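Local coordinates for phage-related conserved hypothetical protein, BB2244 (Bordetella bronchiseptica, PDB 2BDV) that is of unknown function but belongs to the SOS response associated peptidase (SRAP) family, whose studied members cross-link to abasic sites in single-stranded DNA, at residues Arg4-Ser9 with Pro32-Pro37; Pro42-Arg47 with Gly93-Pro98; Leu58-Lys63 with His145-Val150; Tyr103-Leu108 with Lys116-Ile121. All blocks are in the same frame, centred on the assembly; numbering follows the deposited sequence.

Interaction 1. Residues Arg4-Ser9 with Pro32-Pro37; sequences RIAQKS and PRYNIP
Ile5 and Ile36 face each other as an antiparallel hydrogen-bonded pair, with Ile5 N to Ile36 O at 3.0 Å and Ile36 N to Ile5 O at 2.9 Å. Farther along, Gln7 and Arg33 form a second such pair, and Arg33 N to Gln7 O measures 2.8 Å. One residue, Ala6, separates the paired positions on the first segment, but two, Tyr34 and Asn35, separate them on the second, and the chain turns a corner at Tyr34. The carbonyl of Tyr34, turned out of this pairing, accepts a hydrogen bond from the hydroxyl of Tyr103.

Apolar contacts gather on the face that carries both isoleucines. Ile5 CG1 lies 3.7 Å from Ile36 CB, while Ile36 CD1 reaches along the sheet to the aliphatic part of Gln7, 3.7 Å from its CB, the two side chains meeting at about a right angle. The side-chain nitrogen NE2 of Gln7 bonds to the carbonyls of Pro98 and Leu43.

The polar side-chain contact lies at the other end. Arg4 has CG anti to its backbone nitrogen (chi1 -155°) and bends at its next two torsions, folding its chain past Pro37, with CD 3.6 Å from Pro37 CB. Its NH2 then meets a lone pair of Asn35 OD1 at 2.8 Å, in the plane of both groups although those planes stand 87° apart. The same NH2 also bonds to the carbonyl of Val209.

Two hydrogen-bonded pairs with a one-residue slip between them are the signature of a beta bulge, with the extra residue at Tyr34-Asn35 on the 32-37 segment, facing strand 5-7, whose other edge pairs with strand 101-107.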
# COMPACT_ATOMS: atom_id res chain seq x y z
N ARG A 4 -4.06 -7.71 0.67
CA ARG A 4 -5.35 -7.28 1.17
C ARG A 4 -5.14 -6.25 2.28
O ARG A 4 -4.27 -6.43 3.13
CB ARG A 4 -6.10 -8.49 1.72
CG ARG A 4 -7.61 -8.38 1.73
CD ARG A 4 -8.18 -8.56 0.33
NE ARG A 4 -7.83 -9.84 -0.28
CZ ARG A 4 -8.34 -11.02 0.08
NH1 ARG A 4 -7.95 -12.13 -0.54
NH2 ARG A 4 -9.24 -11.10 1.05
N ILE A 5 -5.93 -5.18 2.28
CA ILE A 5 -5.80 -4.17 3.32
C ILE A 5 -7.18 -3.82 3.87
O ILE A 5 -8.21 -4.29 3.37
CB ILE A 5 -5.18 -2.85 2.80
CG1 ILE A 5 -6.06 -2.27 1.70
CG2 ILE A 5 -3.75 -3.07 2.37
CD1 ILE A 5 -5.67 -0.85 1.24
N ALA A 6 -7.19 -2.99 4.91
CA ALA A 6 -8.43 -2.56 5.52
C ALA A 6 -8.45 -1.04 5.71
O ALA A 6 -7.51 -0.46 6.23
CB ALA A 6 -8.63 -3.26 6.88
N GLN A 7 -9.54 -0.41 5.25
CA GLN A 7 -9.74 1.03 5.40
C GLN A 7 -11.10 1.20 6.08
O GLN A 7 -12.13 1.32 5.42
CB GLN A 7 -9.75 1.74 4.04
CG GLN A 7 -8.38 1.78 3.35
CD GLN A 7 -8.38 2.61 2.08
OE1 GLN A 7 -9.38 2.68 1.36
NE2 GLN A 7 -7.25 3.24 1.78
N LYS A 8 -11.08 1.19 7.41
CA LYS A 8 -12.31 1.32 8.19
C LYS A 8 -12.51 2.64 8.94
O LYS A 8 -13.62 2.93 9.39
CB LYS A 8 -12.43 0.14 9.14
CG LYS A 8 -11.14 -0.33 9.76
CD LYS A 8 -11.34 -1.72 10.35
CE LYS A 8 -10.16 -2.14 11.21
NZ LYS A 8 -10.37 -3.49 11.81
N SER A 9 -11.45 3.43 9.09
CA SER A 9 -11.57 4.71 9.77
C SER A 9 -12.19 5.74 8.85
O SER A 9 -12.20 5.58 7.64
CB SER A 9 -10.21 5.23 10.23
OG SER A 9 -9.67 4.40 11.23
N PRO A 32 -16.94 2.30 5.19
CA PRO A 32 -15.64 1.67 5.45
C PRO A 32 -15.53 0.28 4.81
O PRO A 32 -16.51 -0.45 4.69
CB PRO A 32 -15.58 1.62 6.98
CG PRO A 32 -17.02 1.44 7.36
CD PRO A 32 -17.73 2.41 6.43
N ARG A 33 -14.32 -0.06 4.38
CA ARG A 33 -14.06 -1.35 3.75
C ARG A 33 -13.05 -2.14 4.56
O ARG A 33 -11.89 -1.75 4.67
CB ARG A 33 -13.54 -1.15 2.33
CG ARG A 33 -14.48 -0.37 1.43
CD ARG A 33 -15.76 -1.15 1.19
NE ARG A 33 -16.93 -0.29 1.24
CZ ARG A 33 -18.18 -0.72 1.10
NH1 ARG A 33 -19.20 0.13 1.16
NH2 ARG A 33 -18.41 -2.02 0.90
N TYR A 34 -13.50 -3.26 5.13
CA TYR A 34 -12.64 -4.10 5.95
C TYR A 34 -11.85 -5.10 5.09
O TYR A 34 -10.81 -5.60 5.52
CB TYR A 34 -13.48 -4.85 7.00
CG TYR A 34 -12.68 -5.55 8.10
CD1 TYR A 34 -11.76 -4.84 8.88
CD2 TYR A 34 -12.86 -6.91 8.37
CE1 TYR A 34 -11.02 -5.47 9.90
CE2 TYR A 34 -12.12 -7.56 9.39
CZ TYR A 34 -11.21 -6.83 10.15
OH TYR A 34 -10.47 -7.46 11.13
N ASN A 35 -12.33 -5.38 3.88
CA ASN A 35 -11.68 -6.33 2.98
C ASN A 35 -11.43 -5.70 1.62
O ASN A 35 -12.32 -5.67 0.77
CB ASN A 35 -12.57 -7.57 2.82
CG ASN A 35 -11.91 -8.66 2.00
OD1 ASN A 35 -10.91 -9.25 2.41
ND2 ASN A 35 -12.46 -8.94 0.82
N ILE A 36 -10.21 -5.20 1.41
CA ILE A 36 -9.88 -4.54 0.16
C ILE A 36 -8.77 -5.24 -0.61
O ILE A 36 -7.62 -5.29 -0.17
CB ILE A 36 -9.44 -3.08 0.42
CG1 ILE A 36 -10.55 -2.34 1.17
CG2 ILE A 36 -9.13 -2.40 -0.90
CD1 ILE A 36 -10.17 -0.93 1.58
N PRO A 37 -9.11 -5.79 -1.79
CA PRO A 37 -8.12 -6.48 -2.61
C PRO A 37 -7.69 -5.62 -3.78
O PRO A 37 -8.24 -4.55 -4.01
CB PRO A 37 -8.89 -7.70 -3.10
CG PRO A 37 -10.23 -7.09 -3.41
CD PRO A 37 -10.48 -6.19 -2.18

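Interaction 2. Residues Pro42-Arg47 with Gly93-Pro98; sequences PLTMHR and GRILVP
Met45 and Leu96 form a single antiparallel hydrogen-bonded pair between strands 43-46 and 94-98, whose axes come within 4.7 Å and run 141° apart. Both bonds of the pair, Met45 N to Leu96 O and Leu96 N to Met45 O, measure 2.9 Å, and the first is close to straight, with 168° at the hydrogen. The departure from exact antiparallel goes with strands that pair at one place, and side chains extend the contact around it.

Toward Pro98, the proline ring lies against the other strand: its CD is 3.4 Å from Leu43 O and 3.8 Å from Thr44 CA. The chain of Met45, modelled as selenomethionine, bends at its last torsion (chi3 -79°), which brings CE to 4.0 Å from Pro98 CB. Helix 11-18 packs on this group through Tyr14, which touches Met45 and Pro98.

Ile95 spans the pair with two branches. Its CG2 meets His46 CB at 3.8 Å, and its CD1 reaches back to Thr44, 4.1 Å from Thr44 CB, the two side chains crossing at a slant. The polar ends of these neighbours are engaged elsewhere, Thr44 OG1 with the carbonyl of Ala56 and His46 ND1 with the backbone nitrogen of Leu48. Phe147 touches both Thr44 and Ile95.

Directional bonding is thus confined to the backbones of one residue pair, while the side chains meet mainly through carbon. Adhesion between the two strands should therefore rest largely on dispersion and burial, with the two backbone hydrogen bonds fixing the register.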
# COMPACT_ATOMS: atom_id res chain seq x y z
N PRO A 42 -8.93 1.93 -3.79
CA PRO A 42 -8.80 2.29 -2.37
C PRO A 42 -8.51 3.77 -2.21
O PRO A 42 -8.02 4.41 -3.13
CB PRO A 42 -7.61 1.44 -1.89
CG PRO A 42 -7.45 0.38 -2.96
CD PRO A 42 -7.80 1.09 -4.22
N LEU A 43 -8.82 4.32 -1.04
CA LEU A 43 -8.53 5.71 -0.77
C LEU A 43 -7.02 5.89 -0.79
O LEU A 43 -6.29 5.01 -0.36
CB LEU A 43 -9.03 6.11 0.61
CG LEU A 43 -10.51 6.44 0.75
CD1 LEU A 43 -10.88 6.55 2.22
CD2 LEU A 43 -10.79 7.75 0.02
N THR A 44 -6.57 7.03 -1.31
CA THR A 44 -5.14 7.34 -1.34
C THR A 44 -4.98 8.84 -1.10
O THR A 44 -5.92 9.62 -1.31
CB THR A 44 -4.45 7.01 -2.72
OG1 THR A 44 -4.76 8.04 -3.67
CG2 THR A 44 -4.92 5.67 -3.26
N MSE A 45 -3.80 9.23 -0.65
CA MSE A 45 -3.50 10.63 -0.41
C MSE A 45 -2.24 10.95 -1.21
O MSE A 45 -1.30 10.14 -1.24
CB MSE A 45 -3.30 10.89 1.08
CG MSE A 45 -4.58 10.64 1.86
SE MSE A 45 -4.53 11.23 3.69
CE MSE A 45 -3.54 9.77 4.42
N HIS A 46 -2.23 12.11 -1.86
CA HIS A 46 -1.11 12.51 -2.70
C HIS A 46 -1.15 13.97 -3.16
O HIS A 46 -2.10 14.70 -2.90
CB HIS A 46 -1.07 11.62 -3.95
CG HIS A 46 -2.26 11.79 -4.84
ND1 HIS A 46 -2.50 12.94 -5.55
CD2 HIS A 46 -3.30 10.96 -5.10
CE1 HIS A 46 -3.64 12.81 -6.22
NE2 HIS A 46 -4.14 11.62 -5.96
N ARG A 47 -0.09 14.36 -3.87
CA ARG A 47 0.03 15.71 -4.42
C ARG A 47 0.53 15.56 -5.86
O ARG A 47 1.46 16.25 -6.29
CB ARG A 47 1.02 16.52 -3.58
CG ARG A 47 0.65 16.53 -2.11
CD ARG A 47 1.66 17.27 -1.27
NE ARG A 47 1.76 18.69 -1.62
CZ ARG A 47 2.66 19.51 -1.09
NH1 ARG A 47 2.70 20.78 -1.46
NH2 ARG A 47 3.53 19.05 -0.20
N GLY A 93 5.45 9.80 -9.20
CA GLY A 93 4.25 9.04 -8.89
C GLY A 93 4.11 8.61 -7.44
O GLY A 93 3.35 7.69 -7.15
N ARG A 94 4.83 9.26 -6.53
CA ARG A 94 4.78 8.91 -5.11
C ARG A 94 3.46 9.26 -4.42
O ARG A 94 3.02 10.41 -4.43
CB ARG A 94 5.94 9.58 -4.34
CG ARG A 94 7.34 9.22 -4.85
CD ARG A 94 8.42 9.75 -3.90
NE ARG A 94 8.38 11.20 -3.77
CZ ARG A 94 9.11 12.05 -4.49
NH1 ARG A 94 9.96 11.59 -5.40
NH2 ARG A 94 8.98 13.35 -4.30
N ILE A 95 2.82 8.25 -3.84
CA ILE A 95 1.56 8.43 -3.14
C ILE A 95 1.56 7.66 -1.83
O ILE A 95 2.47 6.88 -1.54
CB ILE A 95 0.36 7.91 -3.98
CG1 ILE A 95 0.39 6.38 -4.04
CG2 ILE A 95 0.43 8.48 -5.40
CD1 ILE A 95 -0.94 5.73 -4.46
N LEU A 96 0.53 7.89 -1.03
CA LEU A 96 0.37 7.19 0.23
C LEU A 96 -0.99 6.50 0.18
O LEU A 96 -1.95 7.03 -0.38
CB LEU A 96 0.42 8.18 1.40
CG LEU A 96 1.76 8.89 1.55
CD1 LEU A 96 1.61 10.15 2.37
CD2 LEU A 96 2.76 7.93 2.19
N VAL A 97 -1.05 5.30 0.76
CA VAL A 97 -2.29 4.54 0.83
C VAL A 97 -2.60 4.32 2.30
O VAL A 97 -1.96 3.50 2.96
CB VAL A 97 -2.17 3.16 0.16
CG1 VAL A 97 -3.49 2.41 0.31
CG2 VAL A 97 -1.83 3.31 -1.32
N PRO A 98 -3.59 5.04 2.83
CA PRO A 98 -3.95 4.88 4.24
C PRO A 98 -4.59 3.51 4.51
O PRO A 98 -5.26 2.95 3.64
CB PRO A 98 -4.92 6.04 4.47
CG PRO A 98 -5.55 6.22 3.15
CD PRO A 98 -4.38 6.11 2.21

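Interaction 3. Residues Leu58-Lys63 with His145-Val150; sequences LPWGYK and HGFAIV
Phe147 uses both its backbone nitrogen and its carbonyl to hold the turn of chain around Trp60: Phe147 N bonds to Pro59 O at 2.8 Å, and Gly61 N bonds to Phe147 O, also at 2.8 Å. The Phe147 ring lies under the same turn of chain: Trp60 CA sits above one of its faces, 3.8 Å from the ring centroid, in a CH-pi contact. Next to it the indole and the phenyl ring are almost parallel, 11° apart, but slid so far that they hardly overlap; Trp60 CD1 and Phe147 CE2 still come to 3.5 Å. Phe147 O lies at the edge of the indole, in its plane.

A chi1 of 69° places the phenyl ring there, with CG between the backbone nitrogen and the carbonyl carbon, and folds it back over the Leu58-Trp60 backbone. Leu58 CB lies 4.0 Å from Phe147 CD1. Gly146 can come close to the loop for want of a side chain, its CA making a CA-H...O contact with Gly61 O at 3.3 Å. A water donates to both Pro59 O and His145 O, at 2.7 Å to the latter, and so joins the two segments just beyond the direct bonds.

Farther out, Trp60 NE1 bonds to the carbonyl of Ile72, and Val97 of strand 94-99 packs on both Phe147 and Ile149.

Two bonds from one residue, flanking Trp60, make an isolated beta bridge, by which an irregular segment is fastened across the start of strand 147-151 in the mixed sheet.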
# COMPACT_ATOMS: atom_id res chain seq x y z
N LEU A 58 -7.71 5.79 -6.13
CA LEU A 58 -6.92 5.40 -7.29
C LEU A 58 -6.96 3.88 -7.41
O LEU A 58 -7.19 3.18 -6.42
CB LEU A 58 -5.48 5.91 -7.12
CG LEU A 58 -5.14 7.34 -7.58
CD1 LEU A 58 -6.19 8.33 -7.08
CD2 LEU A 58 -3.76 7.71 -7.07
N PRO A 59 -6.78 3.36 -8.63
CA PRO A 59 -6.79 1.92 -8.90
C PRO A 59 -5.56 1.21 -8.34
O PRO A 59 -4.43 1.59 -8.64
CB PRO A 59 -6.82 1.84 -10.42
CG PRO A 59 -7.45 3.11 -10.82
CD PRO A 59 -6.83 4.11 -9.89
N TRP A 60 -5.80 0.16 -7.55
CA TRP A 60 -4.74 -0.64 -6.96
C TRP A 60 -4.42 -1.77 -7.93
O TRP A 60 -5.27 -2.61 -8.21
CB TRP A 60 -5.19 -1.21 -5.61
CG TRP A 60 -4.13 -1.97 -4.88
CD1 TRP A 60 -2.78 -1.94 -5.13
CD2 TRP A 60 -4.30 -2.83 -3.74
NE1 TRP A 60 -2.12 -2.72 -4.22
CE2 TRP A 60 -3.02 -3.28 -3.36
CE3 TRP A 60 -5.42 -3.27 -3.01
CZ2 TRP A 60 -2.82 -4.15 -2.27
CZ3 TRP A 60 -5.23 -4.12 -1.94
CH2 TRP A 60 -3.94 -4.55 -1.57
N GLY A 61 -3.20 -1.79 -8.45
CA GLY A 61 -2.80 -2.83 -9.39
C GLY A 61 -2.24 -2.22 -10.67
O GLY A 61 -2.99 -1.72 -11.51
N TYR A 62 -0.91 -2.25 -10.81
CA TYR A 62 -0.25 -1.68 -11.98
C TYR A 62 0.08 -2.69 -13.08
O TYR A 62 0.75 -3.70 -12.84
CB TYR A 62 1.04 -0.95 -11.57
CG TYR A 62 1.82 -0.34 -12.73
CD1 TYR A 62 1.22 0.57 -13.60
CD2 TYR A 62 3.15 -0.69 -12.97
CE1 TYR A 62 1.92 1.11 -14.68
CE2 TYR A 62 3.86 -0.15 -14.04
CZ TYR A 62 3.24 0.75 -14.89
OH TYR A 62 3.92 1.28 -15.98
N LYS A 63 -0.40 -2.39 -14.28
CA LYS A 63 -0.20 -3.23 -15.46
C LYS A 63 0.60 -2.50 -16.53
O LYS A 63 0.05 -1.70 -17.29
CB LYS A 63 -1.55 -3.63 -16.04
CG LYS A 63 -1.44 -4.50 -17.29
CD LYS A 63 -2.82 -4.83 -17.86
CE LYS A 63 -3.54 -3.58 -18.35
NZ LYS A 63 -4.94 -3.90 -18.75
N HIS A 145 -2.86 2.67 -15.29
CA HIS A 145 -2.51 3.76 -14.39
C HIS A 145 -2.73 3.38 -12.93
O HIS A 145 -2.98 4.23 -12.09
CB HIS A 145 -3.30 5.03 -14.74
CG HIS A 145 -3.05 5.51 -16.14
ND1 HIS A 145 -3.71 5.00 -17.23
CD2 HIS A 145 -2.14 6.39 -16.63
CE1 HIS A 145 -3.22 5.53 -18.34
NE2 HIS A 145 -2.26 6.38 -18.00
N GLY A 146 -2.61 2.08 -12.64
CA GLY A 146 -2.79 1.60 -11.28
C GLY A 146 -1.54 1.78 -10.43
O GLY A 146 -0.49 2.15 -10.94
N PHE A 147 -1.64 1.53 -9.12
CA PHE A 147 -0.49 1.69 -8.25
C PHE A 147 -0.09 0.40 -7.54
O PHE A 147 -0.82 -0.59 -7.59
CB PHE A 147 -0.74 2.78 -7.19
CG PHE A 147 -1.78 2.42 -6.16
CD1 PHE A 147 -3.09 2.87 -6.29
CD2 PHE A 147 -1.45 1.65 -5.05
CE1 PHE A 147 -4.06 2.57 -5.32
CE2 PHE A 147 -2.41 1.33 -4.07
CZ PHE A 147 -3.72 1.80 -4.21
N ALA A 148 1.07 0.40 -6.91
CA ALA A 148 1.54 -0.75 -6.15
C ALA A 148 1.97 -0.25 -4.76
O ALA A 148 2.44 0.88 -4.62
CB ALA A 148 2.71 -1.42 -6.86
N ILE A 149 1.77 -1.07 -3.72
CA ILE A 149 2.19 -0.69 -2.37
C ILE A 149 3.67 -1.04 -2.24
O ILE A 149 4.07 -2.14 -2.60
CB ILE A 149 1.41 -1.47 -1.27
CG1 ILE A 149 -0.09 -1.25 -1.41
CG2 ILE A 149 1.84 -1.01 0.12
CD1 ILE A 149 -0.45 0.21 -1.56
N VAL A 150 4.49 -0.11 -1.75
CA VAL A 150 5.92 -0.40 -1.57
C VAL A 150 6.03 -1.40 -0.43
O VAL A 150 5.55 -1.15 0.67
CB VAL A 150 6.73 0.85 -1.19
CG1 VAL A 150 8.19 0.46 -0.96
CG2 VAL A 150 6.62 1.90 -2.27
O HOH W 1 -3.14 4.35 -9.37

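Interaction 4. Residues Tyr103-Leu108 with Lys116-Ile121; sequences YEWKAL and KQPYYI
Tyr103 and Tyr120 reach each other through different first torsions: in Tyr103 CG stands anti to the carbonyl carbon (chi1 -53°), in Tyr120 anti to the backbone nitrogen (chi1 175°). Both residues project from the same face of the hairpin, and these torsions bring Tyr120 CD1 over one face of the Tyr103 ring, toward its rim, 3.7 Å from Tyr103 CE2. Their planes are inclined at 47°, neither stacked nor edge-to-face. The Tyr34 ring meets Tyr120 as well.

Next on this face, Pro118 CB lies over the indole of Trp105, 3.7 Å from the centroid of the five-membered ring, a CH-pi contact. Trp105 NE1 is only 3.4 Å from that carbon but gives its hydrogen to the carbonyl of Gly210. Beyond it, the aliphatic chain of Lys116 runs beside Trp105, with CB 4.0 Å from Trp105 CB.

The opposite face carries Glu104, Lys106, Gln117 and Tyr119. Lys106 CB touches Tyr119 CE1 at 3.6 Å, while Gln117 turns its amide onto the next residue, NE2 donating to Pro118 O at 2.8 Å and also to the carbonyl of Val205. Glu104 CG rests on Ile121 CD1, and its carboxylate accepts from the backbone nitrogens of Met158, Val159 and Asp160.

Two hydrogen-bonded pairs, Glu104 with Tyr119 and Lys106 with Gln117, tie the strands together; Lys106 N to Gln117 O, at 2.9 Å, is nearly straight. Pro118, which has no N-H to give, occupies a non-hydrogen-bonded position where none is needed on this side. The chemistry implies a hairpin aligned by backbone hydrogen bonds and packed on one face through Tyr103, Tyr120, Trp105 and Pro118.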
# COMPACT_ATOMS: atom_id res chain seq x y z
N TYR A 103 -3.87 -7.89 5.66
CA TYR A 103 -3.97 -9.31 5.92
C TYR A 103 -2.87 -10.13 5.28
O TYR A 103 -2.39 -9.81 4.19
CB TYR A 103 -5.31 -9.86 5.42
CG TYR A 103 -6.53 -9.12 5.92
CD1 TYR A 103 -6.96 -7.95 5.29
CD2 TYR A 103 -7.27 -9.62 6.98
CE1 TYR A 103 -8.11 -7.30 5.72
CE2 TYR A 103 -8.42 -8.98 7.42
CZ TYR A 103 -8.83 -7.82 6.78
OH TYR A 103 -9.98 -7.19 7.21
N GLU A 104 -2.47 -11.20 5.97
CA GLU A 104 -1.48 -12.15 5.48
C GLU A 104 -2.01 -13.54 5.86
O GLU A 104 -2.55 -13.73 6.94
CB GLU A 104 -0.12 -11.94 6.16
CG GLU A 104 0.54 -10.60 5.85
CD GLU A 104 1.85 -10.44 6.58
OE1 GLU A 104 2.42 -9.33 6.55
OE2 GLU A 104 2.31 -11.43 7.19
N TRP A 105 -1.85 -14.50 4.95
CA TRP A 105 -2.31 -15.85 5.19
C TRP A 105 -1.15 -16.75 5.61
O TRP A 105 -0.11 -16.81 4.94
CB TRP A 105 -2.99 -16.40 3.94
CG TRP A 105 -4.35 -15.80 3.69
CD1 TRP A 105 -5.57 -16.42 3.86
CD2 TRP A 105 -4.63 -14.48 3.24
NE1 TRP A 105 -6.59 -15.55 3.54
CE2 TRP A 105 -6.04 -14.35 3.16
CE3 TRP A 105 -3.83 -13.37 2.91
CZ2 TRP A 105 -6.67 -13.17 2.76
CZ3 TRP A 105 -4.46 -12.19 2.50
CH2 TRP A 105 -5.87 -12.10 2.43
N LYS A 106 -1.34 -17.45 6.72
CA LYS A 106 -0.32 -18.34 7.25
C LYS A 106 -0.57 -19.76 6.77
O LYS A 106 -1.58 -20.37 7.11
CB LYS A 106 -0.35 -18.29 8.78
CG LYS A 106 0.71 -19.12 9.48
CD LYS A 106 2.11 -18.62 9.15
CE LYS A 106 3.16 -19.29 10.02
NZ LYS A 106 3.00 -18.98 11.47
N ALA A 107 0.35 -20.28 5.98
CA ALA A 107 0.23 -21.63 5.46
C ALA A 107 0.22 -22.58 6.65
O ALA A 107 1.14 -22.57 7.46
CB ALA A 107 1.41 -21.94 4.55
N LEU A 108 -0.82 -23.40 6.76
CA LEU A 108 -0.91 -24.33 7.87
C LEU A 108 -0.34 -25.70 7.53
O LEU A 108 -0.23 -26.56 8.41
CB LEU A 108 -2.36 -24.45 8.33
CG LEU A 108 -3.02 -23.15 8.80
CD1 LEU A 108 -4.52 -23.33 8.81
CD2 LEU A 108 -2.50 -22.75 10.17
N LYS A 116 -5.00 -22.36 4.66
CA LYS A 116 -4.34 -21.17 5.15
C LYS A 116 -5.18 -20.42 6.17
O LYS A 116 -6.39 -20.27 6.01
CB LYS A 116 -4.00 -20.24 3.98
CG LYS A 116 -2.80 -20.69 3.16
CD LYS A 116 -2.69 -19.85 1.90
CE LYS A 116 -1.31 -19.98 1.26
NZ LYS A 116 -0.25 -19.42 2.16
N GLN A 117 -4.52 -19.96 7.22
CA GLN A 117 -5.16 -19.20 8.29
C GLN A 117 -4.90 -17.69 8.11
O GLN A 117 -3.78 -17.22 8.29
CB GLN A 117 -4.62 -19.67 9.64
CG GLN A 117 -4.97 -18.76 10.82
CD GLN A 117 -6.47 -18.66 11.06
OE1 GLN A 117 -7.12 -19.65 11.41
NE2 GLN A 117 -7.02 -17.46 10.88
N PRO A 118 -5.94 -16.93 7.75
CA PRO A 118 -5.76 -15.48 7.56
C PRO A 118 -5.55 -14.72 8.88
O PRO A 118 -6.20 -15.01 9.89
CB PRO A 118 -7.06 -15.07 6.86
CG PRO A 118 -8.07 -16.05 7.41
CD PRO A 118 -7.31 -17.35 7.39
N TYR A 119 -4.62 -13.77 8.88
CA TYR A 119 -4.35 -12.95 10.06
C TYR A 119 -4.56 -11.48 9.73
O TYR A 119 -4.38 -11.06 8.58
CB TYR A 119 -2.89 -13.14 10.54
CG TYR A 119 -2.64 -14.40 11.32
CD1 TYR A 119 -2.46 -15.62 10.67
CD2 TYR A 119 -2.63 -14.39 12.71
CE1 TYR A 119 -2.28 -16.80 11.38
CE2 TYR A 119 -2.45 -15.57 13.44
CZ TYR A 119 -2.28 -16.77 12.77
OH TYR A 119 -2.15 -17.94 13.48
N TYR A 120 -4.95 -10.69 10.73
CA TYR A 120 -5.13 -9.25 10.53
C TYR A 120 -4.03 -8.56 11.35
O TYR A 120 -3.89 -8.83 12.53
CB TYR A 120 -6.52 -8.79 11.02
CG TYR A 120 -6.72 -7.29 10.94
CD1 TYR A 120 -6.66 -6.64 9.71
CD2 TYR A 120 -6.95 -6.53 12.08
CE1 TYR A 120 -6.82 -5.27 9.62
CE2 TYR A 120 -7.11 -5.15 12.00
CZ TYR A 120 -7.05 -4.52 10.76
OH TYR A 120 -7.21 -3.16 10.64
N ILE A 121 -3.24 -7.70 10.69
CA ILE A 121 -2.14 -6.97 11.34
C ILE A 121 -2.46 -5.48 11.40
O ILE A 121 -2.96 -4.92 10.43
CB ILE A 121 -0.78 -7.09 10.55
CG1 ILE A 121 -0.39 -8.54 10.34
CG2 ILE A 121 0.34 -6.44 11.34
CD1 ILE A 121 -1.10 -9.22 9.23

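In the fold
Interactions 2 and 3 lie about 10 Å apart, centre to centre, and both reach the mixed sheet, through strands 94-99 and 147-151; their segments alternate along the chain, so the two contacts interlock. Interaction 4 lies about 26 Å from interaction 2 by centres, on the other side of the chain's centre, and its hairpin is nested within the long loop that interaction 3 closes. Interaction 1 stands between, some 15 to 16 Å from each of the others and touching all three: strand 5-7 pairs with strand 101-107 of the hairpin, Gln7 reaches toward interaction 2, and Trp60 packs against Ile36 and Pro37. Interaction 1 thus links the hairpin to the mixed-sheet contacts within the SRAP fold.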